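Side-chain contacts in p-nitrophenyl phosphatase (Pho2) (Archaeoglobus fulgidus, PDB 3QGM), which is probably a phosphatase of the haloacid dehalogenase superfamily that binds a divalent metal ion: residues Y11-D16 with N257-M262; E31-L36 with I43-N48; T236-L241 with D253-S258; E195-L200 with K205-V210. All blocks are in the same frame, centred on the assembly; numbering follows the deposited sequence.

Overall arrangement
The chain enters with strand 10-14, and interaction 1 closes by far the longest loop, returning residues 257-262 near the C terminus to that strand. Within this span nest interaction 2, closing a short loop from helix 27-38 to strand 42-47, and interaction 4, closing another from helix 190-200 to strand 207-211. Interaction 3, from the loop 236-241 to strand 254-256, ends on the same stretch as interaction 1, sharing Asn257 and Ser258. Interactions 2, 4 and 3 follow one another without crossing. All serve one parallel sheet. Helices 27-38 and 259-264 pack on one face, while helix 190-200 packs on the other, against Ile12 and Ile44.

Interaction 1 (Y11-D16 with N257-M262); sequences YIIDID and NSLKDM. With CA (calcium ion), chain E.
Tyr11 and Met262, the latter modelled as selenomethionine, make the tight end of this contact. The terminal CE of Met262 lies 3.5 Å from CE1 of Tyr11 and 3.8 Å from its CD1, approaching the ring obliquely near these two atoms. SE stands further back, 5.2 Å from the ring centroid and 58° off the normal, a Met-aromatic contact of slanting geometry. The Met262 chain runs out extended from the helix and bends only at its last torsion (chi3 89°), which swings CE to the ring. The phenol OH is held elsewhere, by the backbone of Pro6 and Lys8.

Two residues along the strand the packing is looser: CD1 of Ile13 is 4.3 Å from CD2 of Leu259. On the solvent side of the helix start, Lys260 NZ forms a salt bridge with Asp261 OD1 at 2.7 Å, whereas Ser258, at the N-cap position, is buried.

Near the C-terminal end of the strand, Asp14 grips the calcium ion with both carboxylate oxygens and Asp16 adds its backbone O at 2.3 Å; Asp212 and three waters join them. This matches the DxD motif of haloacid dehalogenase-type enzymes. Strand 10-14 runs between strands 42-47 and 207-211, and helix 259-264 lies over one face of it, with Leu259 also touching Val33 of helix 27-38 and Met262 touching Val210.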
loop_
_atom_site.group_PDB
_atom_site.type_symbol
_atom_site.label_atom_id
_atom_site.label_comp_id
_atom_site.label_asym_id
_atom_site.label_seq_id
_atom_site.Cartn_x
_atom_site.Cartn_y
_atom_site.Cartn_z
ATOM N N TYR A 11 -5.671 -21.064 28.627
ATOM C CA TYR A 11 -6.279 -19.879 28.016
ATOM C C TYR A 11 -5.212 -19.106 27.240
ATOM O O TYR A 11 -4.161 -18.797 27.759
ATOM C CB TYR A 11 -6.905 -19.002 29.099
ATOM C CG TYR A 11 -8.058 -19.711 29.747
ATOM C CD1 TYR A 11 -9.352 -19.566 29.253
ATOM C CD2 TYR A 11 -7.856 -20.591 30.791
ATOM C CE1 TYR A 11 -10.403 -20.247 29.802
ATOM C CE2 TYR A 11 -8.925 -21.304 31.339
ATOM C CZ TYR A 11 -10.192 -21.129 30.837
ATOM O OH TYR A 11 -11.275 -21.828 31.367
ATOM N N ILE A 12 -5.500 -18.840 25.984
ATOM C CA ILE A 12 -4.694 -17.970 25.139
ATOM C C ILE A 12 -5.420 -16.642 25.196
ATOM O O ILE A 12 -6.557 -16.534 24.706
ATOM C CB ILE A 12 -4.618 -18.478 23.704
ATOM C CG1 ILE A 12 -3.805 -19.776 23.717
ATOM C CG2 ILE A 12 -3.968 -17.390 22.791
ATOM C CD1 ILE A 12 -3.630 -20.463 22.358
ATOM N N ILE A 13 -4.775 -15.660 25.847
ATOM C CA ILE A 13 -5.425 -14.375 26.164
ATOM C C ILE A 13 -4.808 -13.210 25.389
ATOM O O ILE A 13 -3.624 -12.912 25.465
ATOM C CB ILE A 13 -5.510 -14.109 27.671
ATOM C CG1 ILE A 13 -6.208 -15.287 28.381
ATOM C CG2 ILE A 13 -6.309 -12.851 27.925
ATOM C CD1 ILE A 13 -6.316 -15.118 29.918
ATOM N N ASP A 14 -5.631 -12.593 24.557
ATOM C CA ASP A 14 -5.280 -11.284 23.937
ATOM C C ASP A 14 -5.062 -10.261 25.072
ATOM O O ASP A 14 -5.786 -10.279 26.082
ATOM C CB ASP A 14 -6.431 -10.936 22.996
ATOM C CG ASP A 14 -6.457 -9.495 22.493
ATOM O OD1 ASP A 14 -5.437 -8.829 22.144
ATOM O OD2 ASP A 14 -7.613 -9.047 22.406
ATOM N N ILE A 15 -4.044 -9.411 24.930
ATOM C CA ILE A 15 -3.737 -8.391 25.936
ATOM C C ILE A 15 -4.583 -7.127 25.692
ATOM O O ILE A 15 -5.403 -6.768 26.535
ATOM C CB ILE A 15 -2.256 -8.021 25.915
ATOM C CG1 ILE A 15 -1.387 -9.242 26.272
ATOM C CG2 ILE A 15 -1.937 -6.852 26.889
ATOM C CD1 ILE A 15 0.107 -9.030 26.002
ATOM N N ASP A 16 -4.399 -6.469 24.555
ATOM C CA ASP A 16 -5.084 -5.174 24.324
ATOM C C ASP A 16 -6.585 -5.302 24.089
ATOM O O ASP A 16 -7.049 -6.005 23.173
ATOM C CB ASP A 16 -4.420 -4.350 23.206
ATOM C CG ASP A 16 -4.236 -2.863 23.610
ATOM O OD1 ASP A 16 -3.403 -2.591 24.532
ATOM O OD2 ASP A 16 -4.940 -1.997 23.031
ATOM N N ASN A 257 -18.970 -9.759 29.181
ATOM C CA ASN A 257 -18.667 -8.351 29.282
ATOM C C ASN A 257 -17.161 -8.156 29.474
ATOM O O ASN A 257 -16.566 -7.337 28.815
ATOM C CB ASN A 257 -19.484 -7.701 30.421
ATOM C CG ASN A 257 -20.896 -7.301 29.973
ATOM O OD1 ASN A 257 -21.106 -6.934 28.818
ATOM N ND2 ASN A 257 -21.850 -7.329 30.896
ATOM N N SER A 258 -16.569 -8.936 30.366
ATOM C CA SER A 258 -15.146 -8.846 30.632
ATOM C C SER A 258 -14.609 -10.209 31.040
ATOM O O SER A 258 -15.378 -11.139 31.300
ATOM C CB SER A 258 -14.895 -7.857 31.792
ATOM O OG SER A 258 -15.405 -8.412 32.972
ATOM N N LEU A 259 -13.279 -10.314 31.126
ATOM C CA LEU A 259 -12.660 -11.576 31.534
ATOM C C LEU A 259 -13.107 -11.997 32.958
ATOM O O LEU A 259 -13.279 -13.197 33.257
ATOM C CB LEU A 259 -11.131 -11.457 31.438
ATOM C CG LEU A 259 -10.332 -12.702 31.768
ATOM C CD1 LEU A 259 -10.594 -13.758 30.708
ATOM C CD2 LEU A 259 -8.853 -12.283 31.820
ATOM N N LYS A 260 -13.279 -10.999 33.830
ATOM C CA LYS A 260 -13.785 -11.251 35.190
ATOM C C LYS A 260 -15.065 -12.064 35.109
ATOM O O LYS A 260 -15.186 -13.105 35.750
ATOM C CB LYS A 260 -14.011 -9.930 35.943
ATOM C CG LYS A 260 -14.960 -9.993 37.134
ATOM C CD LYS A 260 -15.080 -8.615 37.798
ATOM C CE LYS A 260 -16.506 -8.319 38.263
ATOM N NZ LYS A 260 -17.506 -8.302 37.102
ATOM N N ASP A 261 -16.002 -11.592 34.297
ATOM C CA ASP A 261 -17.281 -12.263 34.157
ATOM C C ASP A 261 -17.145 -13.680 33.579
ATOM O O ASP A 261 -17.846 -14.606 34.031
ATOM C CB ASP A 261 -18.239 -11.427 33.302
ATOM C CG ASP A 261 -18.570 -10.064 33.926
ATOM O OD1 ASP A 261 -18.571 -9.914 35.167
ATOM O OD2 ASP A 261 -18.824 -9.119 33.157
HETATM N N MSE A 262 -16.237 -13.859 32.620
HETATM C CA MSE A 262 -15.967 -15.177 32.058
HETATM C C MSE A 262 -15.563 -16.095 33.185
HETATM O O MSE A 262 -16.030 -17.258 33.271
HETATM C CB MSE A 262 -14.828 -15.159 31.051
HETATM C CG MSE A 262 -14.525 -16.560 30.452
HETATM SE SE MSE A 262 -12.827 -16.789 29.560
HETATM C CE MSE A 262 -11.829 -17.319 31.150
HETATM CA CA CA E . -7.142 -7.079 21.153
HETATM O O HOH W 1 -7.867 -4.827 20.553
HETATM O O HOH W 2 -5.140 -6.229 20.270
HETATM O O HOH W 3 -7.194 -8.270 19.382
#

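Interaction 2 (E31-L36 with I43-N48); sequences EGVKKL and IIFVSN
The backbone N of Leu36 bonds to O of Gly32 at 3.0 Å, and the helical turn so fixed sets Leu36 against Ile43 of the strand. There is no polar bond between the two segments; the side chains that meet are all apolar. CD1 of Ile43 carries one half of the contact, lying 3.7 Å from CB of Leu36 and 3.8 Å from its CD1, with the two side chains crossing at about a right angle. The same methyl is grazed by the backbone O of Val33, at 4.2 Å, and by CG1 of that valine.

Val33 makes the other half with Phe45, the two side chains approaching from opposite directions. Its methyls meet the far edge of the ring rather than a face: CG2 is 3.8 Å from CE2, and CG1 is 3.8 Å from CZ and lies in the ring plane. CG2 of Ile43 rests on one face of that ring, 3.7 Å above the plane and displaced toward the rim. With CG of Phe45 anti to the carbonyl carbon (chi1 -62°), the ring is carried out toward the helix.

The axes of helix 31-36 and strand 43-47 run roughly antiparallel, at 150°, as in the beta-alpha-beta crossover that leads from strand 10-14 through helix 27-38 to strand 42-47. Leu36 and Ile43 both reach Ile13 of that first strand, and Leu36 also touches Val263 of helix 259-264. Away from the strand, Lys35 NZ forms a salt bridge with Glu31 OE1 (3.2 Å). The side-chain contact is apolar and no hydrogen bond crosses it, so here the helix is probably held by close packing and the exclusion of water.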
loop_
_atom_site.group_PDB
_atom_site.type_symbol
_atom_site.label_atom_id
_atom_site.label_comp_id
_atom_site.label_asym_id
_atom_site.label_seq_id
_atom_site.Cartn_x
_atom_site.Cartn_y
_atom_site.Cartn_z
ATOM N N GLU A 31 -8.210 -8.448 37.245
ATOM C CA GLU A 31 -8.864 -9.290 38.215
ATOM C C GLU A 31 -9.050 -10.709 37.643
ATOM O O GLU A 31 -8.742 -11.709 38.282
ATOM C CB GLU A 31 -10.251 -8.725 38.547
ATOM C CG GLU A 31 -10.371 -7.492 39.508
ATOM C CD GLU A 31 -11.863 -7.007 39.640
ATOM O OE1 GLU A 31 -12.614 -7.643 40.439
ATOM O OE2 GLU A 31 -12.284 -6.014 38.942
ATOM N N GLY A 32 -9.577 -10.791 36.429
ATOM C CA GLY A 32 -9.840 -12.072 35.803
ATOM C C GLY A 32 -8.610 -12.923 35.647
ATOM O O GLY A 32 -8.654 -14.137 35.821
ATOM N N VAL A 33 -7.497 -12.299 35.287
ATOM C CA VAL A 33 -6.251 -13.052 35.158
ATOM C C VAL A 33 -5.872 -13.601 36.501
ATOM O O VAL A 33 -5.536 -14.773 36.645
ATOM C CB VAL A 33 -5.096 -12.170 34.659
ATOM C CG1 VAL A 33 -3.724 -12.908 34.887
ATOM C CG2 VAL A 33 -5.292 -11.828 33.208
ATOM N N LYS A 34 -5.923 -12.733 37.507
ATOM C CA LYS A 34 -5.547 -13.144 38.838
ATOM C C LYS A 34 -6.410 -14.295 39.330
ATOM O O LYS A 34 -5.879 -15.276 39.857
ATOM C CB LYS A 34 -5.595 -11.952 39.796
ATOM C CG LYS A 34 -4.537 -10.880 39.495
ATOM C CD LYS A 34 -4.489 -9.870 40.653
ATOM C CE LYS A 34 -3.646 -8.654 40.340
ATOM N NZ LYS A 34 -3.807 -7.584 41.380
ATOM N N LYS A 35 -7.731 -14.213 39.143
ATOM C CA LYS A 35 -8.609 -15.317 39.536
ATOM C C LYS A 35 -8.306 -16.602 38.767
ATOM O O LYS A 35 -8.414 -17.703 39.342
ATOM C CB LYS A 35 -10.106 -14.966 39.415
ATOM C CG LYS A 35 -10.655 -14.057 40.542
ATOM C CD LYS A 35 -10.434 -12.549 40.288
ATOM C CE LYS A 35 -11.336 -11.626 41.155
ATOM N NZ LYS A 35 -10.786 -10.206 41.236
ATOM N N LEU A 36 -7.915 -16.468 37.491
ATOM C CA LEU A 36 -7.515 -17.629 36.677
ATOM C C LEU A 36 -6.249 -18.360 37.172
ATOM O O LEU A 36 -6.210 -19.581 37.142
ATOM C CB LEU A 36 -7.317 -17.243 35.198
ATOM C CG LEU A 36 -8.563 -17.200 34.301
ATOM C CD1 LEU A 36 -8.172 -16.782 32.876
ATOM C CD2 LEU A 36 -9.295 -18.539 34.292
ATOM N N ILE A 43 -1.946 -19.959 31.405
ATOM C CA ILE A 43 -2.288 -18.821 30.579
ATOM C C ILE A 43 -1.108 -18.488 29.716
ATOM O O ILE A 43 0.032 -18.615 30.135
ATOM C CB ILE A 43 -2.659 -17.582 31.458
ATOM C CG1 ILE A 43 -3.895 -17.874 32.302
ATOM C CG2 ILE A 43 -2.927 -16.350 30.593
ATOM C CD1 ILE A 43 -4.410 -16.665 33.021
ATOM N N ILE A 44 -1.375 -18.096 28.486
ATOM C CA ILE A 44 -0.370 -17.465 27.680
ATOM C C ILE A 44 -1.005 -16.234 27.053
ATOM O O ILE A 44 -2.107 -16.291 26.476
ATOM C CB ILE A 44 0.255 -18.398 26.652
ATOM C CG1 ILE A 44 1.376 -17.673 25.883
ATOM C CG2 ILE A 44 -0.764 -18.917 25.672
ATOM C CD1 ILE A 44 2.412 -18.635 25.234
ATOM N N PHE A 45 -0.320 -15.113 27.214
ATOM C CA PHE A 45 -0.779 -13.832 26.679
ATOM C C PHE A 45 -0.231 -13.694 25.250
ATOM O O PHE A 45 0.966 -13.903 25.016
ATOM C CB PHE A 45 -0.296 -12.697 27.566
ATOM C CG PHE A 45 -0.829 -12.754 28.967
ATOM C CD1 PHE A 45 -0.050 -13.262 29.998
ATOM C CD2 PHE A 45 -2.114 -12.297 29.270
ATOM C CE1 PHE A 45 -0.548 -13.349 31.307
ATOM C CE2 PHE A 45 -2.615 -12.369 30.573
ATOM C CZ PHE A 45 -1.826 -12.895 31.593
ATOM N N VAL A 46 -1.094 -13.413 24.280
ATOM C CA VAL A 46 -0.653 -13.405 22.877
ATOM C C VAL A 46 -1.005 -12.065 22.268
ATOM O O VAL A 46 -2.149 -11.648 22.352
ATOM C CB VAL A 46 -1.246 -14.571 22.058
ATOM C CG1 VAL A 46 -0.904 -14.436 20.564
ATOM C CG2 VAL A 46 -0.725 -15.940 22.544
ATOM N N SER A 47 -0.029 -11.380 21.671
ATOM C CA SER A 47 -0.258 -10.058 21.110
ATOM C C SER A 47 0.385 -9.921 19.757
ATOM O O SER A 47 1.460 -10.436 19.533
ATOM C CB SER A 47 0.367 -8.987 22.001
ATOM O OG SER A 47 0.385 -7.751 21.340
ATOM N N ASN A 48 -0.310 -9.201 18.860
ATOM C CA ASN A 48 0.190 -8.948 17.535
ATOM C C ASN A 48 1.101 -7.761 17.482
ATOM O O ASN A 48 1.510 -7.380 16.397
ATOM C CB ASN A 48 -0.975 -8.711 16.575
ATOM C CG ASN A 48 -1.523 -9.999 16.005
ATOM O OD1 ASN A 48 -1.109 -11.081 16.400
ATOM N ND2 ASN A 48 -2.421 -9.877 15.007
#

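Interaction 3 (T236-L241 with D253-S258); sequences TTRENL and DYVFNS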
loop_
_atom_site.group_PDB
_atom_site.type_symbol
_atom_site.label_atom_id
_atom_site.label_comp_id
_atom_site.label_asym_id
_atom_site.label_seq_id
_atom_site.Cartn_x
_atom_site.Cartn_y
_atom_site.Cartn_z
ATOM N N THR A 236 -14.951 -4.750 20.507
ATOM C CA THR A 236 -16.327 -5.189 20.328
ATOM C C THR A 236 -17.135 -4.770 21.526
ATOM O O THR A 236 -16.695 -4.881 22.656
ATOM C CB THR A 236 -16.445 -6.686 20.030
ATOM O OG1 THR A 236 -15.427 -7.062 19.094
ATOM C CG2 THR A 236 -17.837 -7.025 19.415
ATOM N N THR A 237 -18.290 -4.171 21.272
ATOM C CA THR A 237 -19.145 -3.684 22.362
ATOM C C THR A 237 -20.509 -4.356 22.274
ATOM O O THR A 237 -20.836 -5.031 21.276
ATOM C CB THR A 237 -19.344 -2.202 22.260
ATOM O OG1 THR A 237 -20.072 -1.942 21.071
ATOM C CG2 THR A 237 -17.993 -1.475 22.204
ATOM N N ARG A 238 -21.315 -4.162 23.306
ATOM C CA ARG A 238 -22.687 -4.700 23.279
ATOM C C ARG A 238 -23.451 -4.152 22.034
ATOM O O ARG A 238 -24.179 -4.902 21.337
ATOM C CB ARG A 238 -23.388 -4.417 24.624
ATOM C CG ARG A 238 -24.631 -5.273 24.927
ATOM C CD ARG A 238 -24.338 -6.787 24.972
ATOM N NE ARG A 238 -23.861 -7.279 26.276
ATOM C CZ ARG A 238 -23.582 -8.559 26.538
ATOM N NH1 ARG A 238 -23.168 -8.919 27.744
ATOM N NH2 ARG A 238 -23.708 -9.495 25.596
ATOM N N GLU A 239 -23.180 -2.885 21.693
ATOM C CA GLU A 239 -23.869 -2.169 20.594
ATOM C C GLU A 239 -23.389 -2.553 19.199
ATOM O O GLU A 239 -24.132 -2.348 18.232
ATOM C CB GLU A 239 -23.672 -0.656 20.703
ATOM C CG GLU A 239 -23.914 -0.071 22.078
ATOM C CD GLU A 239 -22.669 -0.125 22.930
ATOM O OE1 GLU A 239 -21.783 0.743 22.688
ATOM O OE2 GLU A 239 -22.562 -1.045 23.784
ATOM N N ASN A 240 -22.151 -3.039 19.060
ATOM C CA ASN A 240 -21.692 -3.424 17.727
ATOM C C ASN A 240 -21.531 -4.942 17.493
ATOM O O ASN A 240 -21.167 -5.366 16.377
ATOM C CB ASN A 240 -20.443 -2.624 17.301
ATOM C CG ASN A 240 -19.141 -3.158 17.907
ATOM O OD1 ASN A 240 -19.119 -4.169 18.621
ATOM N ND2 ASN A 240 -18.042 -2.459 17.628
ATOM N N LEU A 241 -21.827 -5.742 18.510
ATOM C CA LEU A 241 -21.585 -7.193 18.457
ATOM C C LEU A 241 -22.270 -7.839 17.242
ATOM O O LEU A 241 -21.621 -8.532 16.436
ATOM C CB LEU A 241 -22.038 -7.860 19.765
ATOM C CG LEU A 241 -22.009 -9.390 19.783
ATOM C CD1 LEU A 241 -20.596 -9.933 19.501
ATOM C CD2 LEU A 241 -22.574 -9.929 21.099
ATOM N N ASP A 253 -17.881 -18.859 20.558
ATOM C CA ASP A 253 -18.614 -19.815 21.380
ATOM C C ASP A 253 -19.284 -19.154 22.605
ATOM O O ASP A 253 -20.368 -19.578 23.019
ATOM C CB ASP A 253 -17.692 -20.952 21.808
ATOM C CG ASP A 253 -17.154 -21.726 20.625
ATOM O OD1 ASP A 253 -17.955 -22.094 19.744
ATOM O OD2 ASP A 253 -15.944 -21.940 20.531
ATOM N N TYR A 254 -18.626 -18.132 23.177
ATOM C CA TYR A 254 -19.140 -17.401 24.338
ATOM C C TYR A 254 -18.882 -15.880 24.220
ATOM O O TYR A 254 -17.899 -15.455 23.656
ATOM C CB TYR A 254 -18.469 -17.908 25.609
ATOM C CG TYR A 254 -18.529 -19.389 25.803
ATOM C CD1 TYR A 254 -19.601 -19.977 26.474
ATOM C CD2 TYR A 254 -17.506 -20.220 25.338
ATOM C CE1 TYR A 254 -19.670 -21.350 26.658
ATOM C CE2 TYR A 254 -17.556 -21.579 25.522
ATOM C CZ TYR A 254 -18.641 -22.144 26.179
ATOM O OH TYR A 254 -18.698 -23.505 26.364
ATOM N N VAL A 255 -19.773 -15.076 24.782
ATOM C CA VAL A 255 -19.570 -13.641 24.898
ATOM C C VAL A 255 -19.720 -13.256 26.363
ATOM O O VAL A 255 -20.671 -13.678 27.004
ATOM C CB VAL A 255 -20.619 -12.859 24.107
ATOM C CG1 VAL A 255 -20.314 -11.348 24.161
ATOM C CG2 VAL A 255 -20.683 -13.360 22.669
ATOM N N PHE A 256 -18.775 -12.474 26.884
ATOM C CA PHE A 256 -18.825 -11.973 28.244
ATOM C C PHE A 256 -18.459 -10.506 28.214
ATOM O O PHE A 256 -17.706 -10.068 27.351
ATOM C CB PHE A 256 -17.843 -12.699 29.163
ATOM C CG PHE A 256 -18.216 -14.084 29.465
ATOM C CD1 PHE A 256 -19.266 -14.354 30.341
ATOM C CD2 PHE A 256 -17.539 -15.137 28.871
ATOM C CE1 PHE A 256 -19.635 -15.645 30.613
ATOM C CE2 PHE A 256 -17.886 -16.432 29.144
ATOM C CZ PHE A 256 -18.951 -16.698 30.003
ATOM N N ASN A 257 -18.970 -9.759 29.181
ATOM C CA ASN A 257 -18.667 -8.351 29.282
ATOM C C ASN A 257 -17.161 -8.156 29.474
ATOM O O ASN A 257 -16.566 -7.337 28.815
ATOM C CB ASN A 257 -19.484 -7.701 30.421
ATOM C CG ASN A 257 -20.896 -7.301 29.973
ATOM O OD1 ASN A 257 -21.106 -6.934 28.818
ATOM N ND2 ASN A 257 -21.850 -7.329 30.896
ATOM N N SER A 258 -16.569 -8.936 30.366
ATOM C CA SER A 258 -15.146 -8.846 30.632
ATOM C C SER A 258 -14.609 -10.209 31.040
ATOM O O SER A 258 -15.378 -11.139 31.300
ATOM C CB SER A 258 -14.895 -7.857 31.792
ATOM O OG SER A 258 -15.405 -8.412 32.972
#
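Two successive bends, chi2 60° and chi3 85°, fold the Arg238 side chain back so that its guanidinium reaches Asn257 and Val255. NH1 gives a weak hydrogen bond to OD1 of Asn257, 3.1 Å long and far from straight. The guanidinium and amide planes stand 75° apart, and the two side chains cross at about a right angle, with ND2 of Asn257 at the guanidinium edge. The other terminal nitrogen, NH2, passes 4.1 Å from CG1 of Val255 in plain van der Waals contact.

That same Val255 methyl also meets CD2 of Leu241, again at 4.1 Å, the two side chains reaching tip to tip. CG1 is thus shared by a charged group on one residue and an aliphatic one on another.

The loop that carries Arg238 has its own brace. OG1 of Thr237 accepts from the backbone N of Asn240 at 3.1 Å, an ST motif, and in return OD1 of Asn240 takes the backbone N-H of Thr237 at 2.8 Å, the donor lying well above the carbonyl plane. ND2 of Asn240 bonds to O of Val235.

Leu232 underlies this surface contact, touching Arg238, Val255 and Asn257, and Leu241 touches Leu230. Strand 227-231, this loop with helix 241-248, and edge strand 254-256 together form a beta-alpha-beta crossover of the Rossmann-like core common to haloacid dehalogenase-type hydrolases.

Interaction 4 (E195-L200 with K205-V210); sequences EALDIL and KDVAVV
Leu197 and Leu200, three residues apart on the helix, converge on one methyl of Val207. CG2 of Val207 lies 4.0 Å from CD2 of Leu197 and, again, 4.0 Å from CD1 of Leu200, so it seats between two leucine ends. CG1 adds a further touch on CD1 of Leu200 at 4.1 Å.

Both leucines take the same common shape, with CG anti to the carbonyl carbon (chi1 -72° in Leu197 and -77° in Leu200) and CD1 continuing the extended chain. They use different branches, however. Leu200 leaves the helix pointing at the strand and meets Val207 tip to tip with that extended CD1, whereas Leu197 starts off to one side and touches with its other branch, CD2, crossing the valine obliquely. In Val207 it is CG1 that lies anti to the backbone N (chi1 177°), which puts CG2 between the leucines, with CG1 beside Leu200.

The helical bond from N of Leu200 to O of Ala196 (2.8 Å) is part of the turn that sets this spacing. Ile12 of the adjoining strand 10-14 touches Ala196, Leu200 and Val207, and Leu200 also lies on Ile44, so the trio extends into the layer between helix 190-200 and the sheet. The helix is tied by polar bonds elsewhere, Glu195 to Arg86 and O of Leu200 to Lys42. Across the contact itself only methyls meet, without hydrogen bonds, which implies dispersion and burial, chiefly of Leu200 and Val207, with Leu197 at the partly exposed side.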
loop_
_atom_site.group_PDB
_atom_site.type_symbol
_atom_site.label_atom_id
_atom_site.label_comp_id
_atom_site.label_asym_id
_atom_site.label_seq_id
_atom_site.Cartn_x
_atom_site.Cartn_y
_atom_site.Cartn_z
ATOM N N GLU A 195 2.370 -21.940 18.098
ATOM C CA GLU A 195 3.473 -21.715 19.026
ATOM C C GLU A 195 2.932 -21.631 20.452
ATOM O O GLU A 195 3.564 -22.149 21.380
ATOM C CB GLU A 195 4.311 -20.483 18.687
ATOM C CG GLU A 195 5.439 -20.177 19.693
ATOM C CD GLU A 195 6.579 -21.209 19.690
ATOM O OE1 GLU A 195 6.556 -22.145 18.860
ATOM O OE2 GLU A 195 7.504 -21.081 20.516
ATOM N N ALA A 196 1.782 -20.982 20.618
ATOM C CA ALA A 196 1.210 -20.781 21.946
ATOM C C ALA A 196 0.758 -22.112 22.575
ATOM O O ALA A 196 0.977 -22.346 23.772
ATOM C CB ALA A 196 0.044 -19.788 21.912
ATOM N N LEU A 197 0.128 -22.954 21.763
ATOM C CA LEU A 197 -0.211 -24.345 22.147
ATOM C C LEU A 197 1.009 -25.183 22.616
ATOM O O LEU A 197 0.984 -25.789 23.694
ATOM C CB LEU A 197 -0.881 -25.038 20.974
ATOM C CG LEU A 197 -2.293 -24.584 20.649
ATOM C CD1 LEU A 197 -2.904 -25.469 19.556
ATOM C CD2 LEU A 197 -3.173 -24.662 21.882
ATOM N N ASP A 198 2.063 -25.169 21.804
ATOM C CA ASP A 198 3.331 -25.807 22.106
ATOM C C ASP A 198 3.889 -25.305 23.444
ATOM O O ASP A 198 4.312 -26.088 24.298
ATOM C CB ASP A 198 4.333 -25.508 20.967
ATOM C CG ASP A 198 5.513 -26.494 20.937
ATOM O OD1 ASP A 198 6.333 -26.466 21.864
ATOM O OD2 ASP A 198 5.612 -27.292 19.964
ATOM N N ILE A 199 3.891 -23.987 23.630
ATOM C CA ILE A 199 4.331 -23.402 24.897
ATOM C C ILE A 199 3.438 -23.917 26.026
ATOM O O ILE A 199 3.943 -24.372 27.035
ATOM C CB ILE A 199 4.358 -21.841 24.840
ATOM C CG1 ILE A 199 5.536 -21.380 23.947
ATOM C CG2 ILE A 199 4.464 -21.223 26.266
ATOM C CD1 ILE A 199 5.506 -19.906 23.581
ATOM N N LEU A 200 2.122 -23.883 25.842
ATOM C CA LEU A 200 1.200 -24.329 26.878
ATOM C C LEU A 200 1.392 -25.829 27.163
ATOM O O LEU A 200 1.145 -26.292 28.259
ATOM C CB LEU A 200 -0.257 -24.068 26.470
ATOM C CG LEU A 200 -0.804 -22.630 26.586
ATOM C CD1 LEU A 200 -2.137 -22.513 25.884
ATOM C CD2 LEU A 200 -0.908 -22.169 28.042
ATOM N N LYS A 205 -8.152 -28.678 22.197
ATOM C CA LYS A 205 -9.424 -29.092 22.783
ATOM C C LYS A 205 -9.506 -28.682 24.254
ATOM O O LYS A 205 -10.596 -28.539 24.800
ATOM C CB LYS A 205 -9.621 -30.616 22.622
ATOM C CG LYS A 205 -8.777 -31.429 23.611
ATOM C CD LYS A 205 -8.786 -32.936 23.378
ATOM C CE LYS A 205 -7.897 -33.631 24.418
ATOM N NZ LYS A 205 -8.287 -35.057 24.586
ATOM N N ASP A 206 -8.348 -28.494 24.884
ATOM C CA ASP A 206 -8.263 -28.076 26.274
ATOM C C ASP A 206 -7.903 -26.604 26.416
ATOM O O ASP A 206 -7.487 -26.175 27.492
ATOM C CB ASP A 206 -7.200 -28.898 27.000
ATOM C CG ASP A 206 -7.629 -30.297 27.255
ATOM O OD1 ASP A 206 -8.705 -30.485 27.864
ATOM O OD2 ASP A 206 -6.883 -31.207 26.844
ATOM N N VAL A 207 -8.063 -25.826 25.353
ATOM C CA VAL A 207 -7.725 -24.414 25.415
ATOM C C VAL A 207 -8.886 -23.536 24.898
ATOM O O VAL A 207 -9.652 -23.939 24.004
ATOM C CB VAL A 207 -6.410 -24.149 24.645
ATOM C CG1 VAL A 207 -6.081 -22.655 24.627
ATOM C CG2 VAL A 207 -5.239 -24.924 25.250
ATOM N N ALA A 208 -9.057 -22.365 25.516
ATOM C CA ALA A 208 -9.958 -21.341 24.970
ATOM C C ALA A 208 -9.160 -20.090 24.612
ATOM O O ALA A 208 -8.211 -19.742 25.286
ATOM C CB ALA A 208 -11.116 -21.010 25.938
ATOM N N VAL A 209 -9.550 -19.433 23.528
ATOM C CA VAL A 209 -8.861 -18.252 23.008
ATOM C C VAL A 209 -9.763 -17.057 23.314
ATOM O O VAL A 209 -10.933 -17.046 22.929
ATOM C CB VAL A 209 -8.603 -18.446 21.513
ATOM C CG1 VAL A 209 -8.053 -17.116 20.803
ATOM C CG2 VAL A 209 -7.660 -19.622 21.328
ATOM N N VAL A 210 -9.246 -16.090 24.062
ATOM C CA VAL A 210 -10.062 -14.988 24.557
ATOM C C VAL A 210 -9.520 -13.734 23.937
ATOM O O VAL A 210 -8.280 -13.562 23.877
ATOM C CB VAL A 210 -9.915 -14.799 26.080
ATOM C CG1 VAL A 210 -10.798 -13.618 26.557
ATOM C CG2 VAL A 210 -10.283 -16.086 26.853
#